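Local structure of terminal oxygenase component of carbazole 1,9a-dioxygenase (Nocardioides aromaticivorans, 3GCF) at residues Thr28-Phe40 against Phe289-Val303. The protein is the Rieske non-heme iron oxygenase component of carbazole 1,9a-dioxygenase, which takes electrons from a ferredoxin and probably dihydroxylates carbazole at the angular position. Sequence-based numbering, arbitrary orientation.
Sequences TLGFDNHWHPAAF and FYVPISETQHEYFQV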
loop_
_atom_site.group_PDB
_atom_site.type_symbol
_atom_site.label_atom_id
_atom_site.label_comp_id
_atom_site.label_asym_id
_atom_site.label_seq_id
_atom_site.Cartn_x
_atom_site.Cartn_y
_atom_site.Cartn_z
ATOM N N THR A 28 -3.031 -3.743 22.311
ATOM C CA THR A 28 -2.372 -3.653 21.018
ATOM C C THR A 28 -1.772 -2.269 20.797
ATOM O O THR A 28 -0.708 -2.128 20.200
ATOM C CB THR A 28 -3.375 -3.921 19.883
ATOM O OG1 THR A 28 -4.041 -5.167 20.119
ATOM C CG2 THR A 28 -2.662 -3.985 18.548
ATOM N N LEU A 29 -2.463 -1.250 21.288
ATOM C CA LEU A 29 -2.025 0.126 21.110
ATOM C C LEU A 29 -1.362 0.695 22.364
ATOM O O LEU A 29 -1.207 1.909 22.496
ATOM C CB LEU A 29 -3.232 0.977 20.684
ATOM C CG LEU A 29 -3.056 2.217 19.801
ATOM C CD1 LEU A 29 -2.112 1.928 18.650
ATOM C CD2 LEU A 29 -4.424 2.648 19.267
ATOM N N GLY A 30 -0.979 -0.192 23.283
ATOM C CA GLY A 30 -0.293 0.234 24.494
ATOM C C GLY A 30 -1.119 0.387 25.756
ATOM O O GLY A 30 -2.343 0.242 25.747
ATOM N N PHE A 31 -0.430 0.666 26.858
ATOM C CA PHE A 31 -1.082 0.878 28.142
ATOM C C PHE A 31 -1.138 2.378 28.368
ATOM O O PHE A 31 -0.101 3.039 28.442
ATOM C CB PHE A 31 -0.285 0.228 29.278
ATOM C CG PHE A 31 -0.431 -1.267 29.351
ATOM C CD1 PHE A 31 -1.664 -1.847 29.636
ATOM C CD2 PHE A 31 0.659 -2.097 29.131
ATOM C CE1 PHE A 31 -1.807 -3.238 29.700
ATOM C CE2 PHE A 31 0.526 -3.487 29.193
ATOM C CZ PHE A 31 -0.712 -4.056 29.478
ATOM N N ASP A 32 -2.343 2.932 28.456
ATOM C CA ASP A 32 -2.452 4.363 28.687
ATOM C C ASP A 32 -2.654 4.632 30.179
ATOM O O ASP A 32 -2.716 3.693 30.987
ATOM C CB ASP A 32 -3.558 4.982 27.817
ATOM C CG ASP A 32 -4.935 4.427 28.113
ATOM O OD1 ASP A 32 -5.052 3.230 28.442
ATOM O OD2 ASP A 32 -5.909 5.196 27.991
ATOM N N ASN A 33 -2.752 5.908 30.535
ATOM C CA ASN A 33 -2.850 6.329 31.924
ATOM C C ASN A 33 -1.464 6.073 32.516
ATOM O O ASN A 33 -1.312 5.645 33.659
ATOM C CB ASN A 33 -3.935 5.559 32.679
ATOM C CG ASN A 33 -5.332 6.108 32.399
ATOM O OD1 ASN A 33 -5.508 7.316 32.215
ATOM N ND2 ASN A 33 -6.324 5.229 32.374
ATOM N N HIS A 34 -0.456 6.341 31.688
ATOM C CA HIS A 34 0.952 6.194 32.034
ATOM C C HIS A 34 1.716 7.291 31.302
ATOM O O HIS A 34 1.251 7.814 30.287
ATOM C CB HIS A 34 1.508 4.847 31.544
ATOM C CG HIS A 34 1.121 3.672 32.386
ATOM N ND1 HIS A 34 1.703 3.407 33.607
ATOM C CD2 HIS A 34 0.222 2.681 32.174
ATOM C CE1 HIS A 34 1.181 2.301 34.110
ATOM N NE2 HIS A 34 0.280 1.841 33.260
ATOM N N TRP A 35 2.885 7.639 31.823
ATOM C CA TRP A 35 3.733 8.619 31.171
ATOM C C TRP A 35 4.509 7.850 30.099
ATOM O O TRP A 35 4.861 6.682 30.300
ATOM C CB TRP A 35 4.731 9.226 32.155
ATOM C CG TRP A 35 4.147 10.173 33.151
ATOM C CD1 TRP A 35 3.739 9.884 34.422
ATOM C CD2 TRP A 35 3.936 11.577 32.970
ATOM N NE1 TRP A 35 3.294 11.025 35.048
ATOM C CE2 TRP A 35 3.401 12.079 34.178
ATOM C CE3 TRP A 35 4.148 12.463 31.901
ATOM C CZ2 TRP A 35 3.074 13.432 34.349
ATOM C CZ3 TRP A 35 3.823 13.810 32.072
ATOM C CH2 TRP A 35 3.292 14.278 33.290
ATOM N N HIS A 36 4.764 8.501 28.969
ATOM C CA HIS A 36 5.519 7.901 27.868
ATOM C C HIS A 36 6.399 8.986 27.256
ATOM O O HIS A 36 5.984 10.135 27.153
ATOM C CB HIS A 36 4.575 7.375 26.776
ATOM C CG HIS A 36 3.817 6.144 27.160
ATOM N ND1 HIS A 36 4.400 4.896 27.209
ATOM C CD2 HIS A 36 2.516 5.966 27.496
ATOM C CE1 HIS A 36 3.490 4.002 27.559
ATOM N NE2 HIS A 36 2.339 4.625 27.739
ATOM N N PRO A 37 7.633 8.642 26.857
ATOM C CA PRO A 37 8.499 9.660 26.256
ATOM C C PRO A 37 7.987 10.019 24.861
ATOM O O PRO A 37 7.471 9.160 24.144
ATOM C CB PRO A 37 9.863 8.973 26.213
ATOM C CG PRO A 37 9.504 7.517 26.065
ATOM C CD PRO A 37 8.356 7.371 27.034
ATOM N N ALA A 38 8.127 11.284 24.482
ATOM C CA ALA A 38 7.674 11.745 23.174
ATOM C C ALA A 38 8.844 12.217 22.324
ATOM O O ALA A 38 8.869 12.027 21.110
ATOM C CB ALA A 38 6.673 12.891 23.343
ATOM N N ALA A 39 9.820 12.834 22.973
ATOM C CA ALA A 39 10.966 13.369 22.265
ATOM C C ALA A 39 12.019 13.777 23.273
ATOM O O ALA A 39 11.831 13.623 24.479
ATOM C CB ALA A 39 10.535 14.587 21.455
ATOM N N PHE A 40 13.130 14.300 22.770
ATOM C CA PHE A 40 14.194 14.773 23.635
ATOM C C PHE A 40 14.033 16.277 23.760
ATOM O O PHE A 40 13.667 16.956 22.799
ATOM C CB PHE A 40 15.550 14.400 23.048
ATOM C CG PHE A 40 15.846 12.939 23.145
ATOM C CD1 PHE A 40 16.316 12.394 24.337
ATOM C CD2 PHE A 40 15.569 12.088 22.079
ATOM C CE1 PHE A 40 16.501 11.017 24.469
ATOM C CE2 PHE A 40 15.750 10.710 22.200
ATOM C CZ PHE A 40 16.215 10.175 23.397
ATOM N N PHE A 289 12.736 2.467 25.621
ATOM C CA PHE A 289 11.289 2.657 25.658
ATOM C C PHE A 289 10.770 2.194 24.302
ATOM O O PHE A 289 11.478 2.285 23.295
ATOM C CB PHE A 289 10.923 4.130 25.864
ATOM C CG PHE A 289 11.455 4.726 27.138
ATOM C CD1 PHE A 289 12.803 5.041 27.269
ATOM C CD2 PHE A 289 10.599 5.003 28.199
ATOM C CE1 PHE A 289 13.290 5.630 28.439
ATOM C CE2 PHE A 289 11.076 5.592 29.372
ATOM C CZ PHE A 289 12.421 5.906 29.491
ATOM N N TYR A 290 9.541 1.696 24.276
ATOM C CA TYR A 290 8.949 1.210 23.039
ATOM C C TYR A 290 7.524 1.745 22.980
ATOM O O TYR A 290 6.561 1.003 23.133
ATOM C CB TYR A 290 8.961 -0.325 23.030
ATOM C CG TYR A 290 10.251 -0.936 23.568
ATOM C CD1 TYR A 290 10.455 -1.082 24.938
ATOM C CD2 TYR A 290 11.266 -1.361 22.705
ATOM C CE1 TYR A 290 11.635 -1.641 25.445
ATOM C CE2 TYR A 290 12.453 -1.920 23.196
ATOM C CZ TYR A 290 12.628 -2.059 24.572
ATOM O OH TYR A 290 13.781 -2.629 25.074
ATOM N N VAL A 291 7.406 3.047 22.758
ATOM C CA VAL A 291 6.112 3.711 22.725
ATOM C C VAL A 291 5.325 3.408 21.461
ATOM O O VAL A 291 5.787 3.657 20.351
ATOM C CB VAL A 291 6.284 5.238 22.871
ATOM C CG1 VAL A 291 4.929 5.903 23.127
ATOM C CG2 VAL A 291 7.254 5.538 24.011
ATOM N N PRO A 292 4.116 2.859 21.615
ATOM C CA PRO A 292 3.294 2.536 20.448
ATOM C C PRO A 292 2.999 3.783 19.610
ATOM O O PRO A 292 2.732 4.855 20.152
ATOM C CB PRO A 292 2.013 1.962 21.065
ATOM C CG PRO A 292 2.444 1.494 22.424
ATOM C CD PRO A 292 3.394 2.566 22.864
ATOM N N ILE A 293 3.081 3.639 18.292
ATOM C CA ILE A 293 2.768 4.729 17.380
ATOM C C ILE A 293 1.388 4.354 16.856
ATOM O O ILE A 293 0.438 5.131 16.945
ATOM C CB ILE A 293 3.771 4.802 16.219
ATOM C CG1 ILE A 293 5.117 5.322 16.737
ATOM C CG2 ILE A 293 3.228 5.702 15.109
ATOM C CD1 ILE A 293 6.242 5.256 15.728
ATOM N N SER A 294 1.292 3.137 16.337
ATOM C CA SER A 294 0.043 2.596 15.824
ATOM C C SER A 294 -0.006 1.143 16.287
ATOM O O SER A 294 0.762 0.736 17.158
ATOM C CB SER A 294 0.009 2.659 14.297
ATOM O OG SER A 294 1.012 1.830 13.734
ATOM N N GLU A 295 -0.904 0.360 15.711
ATOM C CA GLU A 295 -1.016 -1.037 16.095
ATOM C C GLU A 295 0.165 -1.858 15.579
ATOM O O GLU A 295 0.456 -2.934 16.104
ATOM C CB GLU A 295 -2.331 -1.630 15.564
ATOM C CG GLU A 295 -3.597 -1.129 16.268
ATOM C CD GLU A 295 -4.106 0.224 15.752
ATOM O OE1 GLU A 295 -3.411 0.886 14.939
ATOM O OE2 GLU A 295 -5.216 0.624 16.173
ATOM N N THR A 296 0.854 -1.344 14.566
ATOM C CA THR A 296 1.973 -2.069 13.967
ATOM C C THR A 296 3.310 -1.331 13.998
ATOM O O THR A 296 4.269 -1.756 13.349
ATOM C CB THR A 296 1.667 -2.410 12.490
ATOM O OG1 THR A 296 1.674 -1.204 11.714
ATOM C CG2 THR A 296 0.294 -3.065 12.362
ATOM N N GLN A 297 3.386 -0.239 14.753
ATOM C CA GLN A 297 4.614 0.545 14.811
ATOM C C GLN A 297 4.892 1.099 16.200
ATOM O O GLN A 297 3.971 1.286 16.994
ATOM C CB GLN A 297 4.523 1.713 13.820
ATOM C CG GLN A 297 4.160 1.308 12.397
ATOM C CD GLN A 297 3.758 2.497 11.525
ATOM O OE1 GLN A 297 2.776 3.183 11.807
ATOM N NE2 GLN A 297 4.518 2.739 10.464
ATOM N N HIS A 298 6.164 1.344 16.503
ATOM C CA HIS A 298 6.510 1.930 17.789
ATOM C C HIS A 298 7.742 2.801 17.678
ATOM O O HIS A 298 8.506 2.698 16.716
ATOM C CB HIS A 298 6.704 0.864 18.889
ATOM C CG HIS A 298 7.909 -0.007 18.714
ATOM N ND1 HIS A 298 7.901 -1.148 17.941
ATOM C CD2 HIS A 298 9.142 0.057 19.273
ATOM C CE1 HIS A 298 9.072 -1.753 18.034
ATOM N NE2 HIS A 298 9.844 -1.043 18.838
ATOM N N GLU A 299 7.914 3.681 18.659
ATOM C CA GLU A 299 9.062 4.571 18.682
ATOM C C GLU A 299 10.039 3.989 19.690
ATOM O O GLU A 299 9.731 3.866 20.880
ATOM C CB GLU A 299 8.653 5.982 19.103
ATOM C CG GLU A 299 9.771 7.007 18.949
ATOM C CD GLU A 299 10.047 7.378 17.494
ATOM O OE1 GLU A 299 9.406 6.803 16.588
ATOM O OE2 GLU A 299 10.907 8.253 17.256
ATOM N N TYR A 300 11.213 3.627 19.194
ATOM C CA TYR A 300 12.258 3.025 20.005
ATOM C C TYR A 300 13.212 4.092 20.537
ATOM O O TYR A 300 13.905 4.746 19.766
ATOM C CB TYR A 300 12.988 1.999 19.130
ATOM C CG TYR A 300 14.231 1.344 19.698
ATOM C CD1 TYR A 300 14.303 0.941 21.033
ATOM C CD2 TYR A 300 15.320 1.065 18.866
ATOM C CE1 TYR A 300 15.434 0.271 21.523
ATOM C CE2 TYR A 300 16.445 0.400 19.338
ATOM C CZ TYR A 300 16.500 0.004 20.663
ATOM O OH TYR A 300 17.624 -0.654 21.111
ATOM N N PHE A 301 13.216 4.280 21.856
ATOM C CA PHE A 301 14.105 5.249 22.500
ATOM C C PHE A 301 15.257 4.485 23.145
ATOM O O PHE A 301 15.046 3.456 23.782
ATOM C CB PHE A 301 13.398 6.026 23.627
ATOM C CG PHE A 301 12.385 7.044 23.158
ATOM C CD1 PHE A 301 11.164 6.645 22.621
ATOM C CD2 PHE A 301 12.636 8.408 23.312
ATOM C CE1 PHE A 301 10.200 7.590 22.248
ATOM C CE2 PHE A 301 11.680 9.369 22.940
ATOM C CZ PHE A 301 10.457 8.957 22.408
ATOM N N GLN A 302 16.471 4.993 22.982
ATOM C CA GLN A 302 17.639 4.391 23.600
ATOM C C GLN A 302 18.263 5.533 24.382
ATOM O O GLN A 302 18.627 6.543 23.793
ATOM C CB GLN A 302 18.625 3.896 22.548
ATOM C CG GLN A 302 18.146 2.717 21.738
ATOM C CD GLN A 302 18.950 2.548 20.476
ATOM O OE1 GLN A 302 18.843 3.351 19.551
ATOM N NE2 GLN A 302 19.774 1.510 20.431
ATOM N N VAL A 303 18.382 5.381 25.698
ATOM C CA VAL A 303 18.948 6.441 26.528
ATOM C C VAL A 303 20.059 5.911 27.415
ATOM O O VAL A 303 19.864 4.966 28.185
ATOM C CB VAL A 303 17.866 7.090 27.426
ATOM C CG1 VAL A 303 18.403 8.376 28.046
ATOM C CG2 VAL A 303 16.615 7.378 26.612
#
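Pro37 is the main knob of this contact, its ring set into a hollow formed by Phe289, Val291 and Phe301 on an antiparallel beta hairpin. The hairpin belongs to the seven-stranded sheet of the catalytic domain, and strand 34-40, an outer strand of the Rieske-domain sheet, runs across it nearly at right angles (95° to strand 289-292), and the two domains of the Rieske oxygenase subunit meet here in a largely buried seam, apolar around Pro37. Pro37 CG stands 3.8 Å from the centroid of the Phe301 ring and almost on its normal, a CH-pi contact. The same proline puts CD 3.5 Å from Phe289 CD2, while its CG touches Val291 CG2 at 3.6 Å; Val138 and Phe140 of the adjacent strand 138-143 also touch the proline. The edge of Phe301 meets the backbone of Ala38 and Ala39. Phe40 slips past Phe301 with planes at 48°, and its edge reaches Val303 CG2. On the other flank, Val291 turns CG1, anti to its backbone N (chi1 -168°), against His36, whose ring is tethered by NE2 to Phe31 O (3.0 Å, nearly straight). Further along, the Pro292 ring fits against Gly30, with CG 3.7 Å from Gly30 CA. At the hairpin turn Leu29 crosses the bent Glu295 side chain at a slant and presses CD1 to 3.3 Å from Ser294 C.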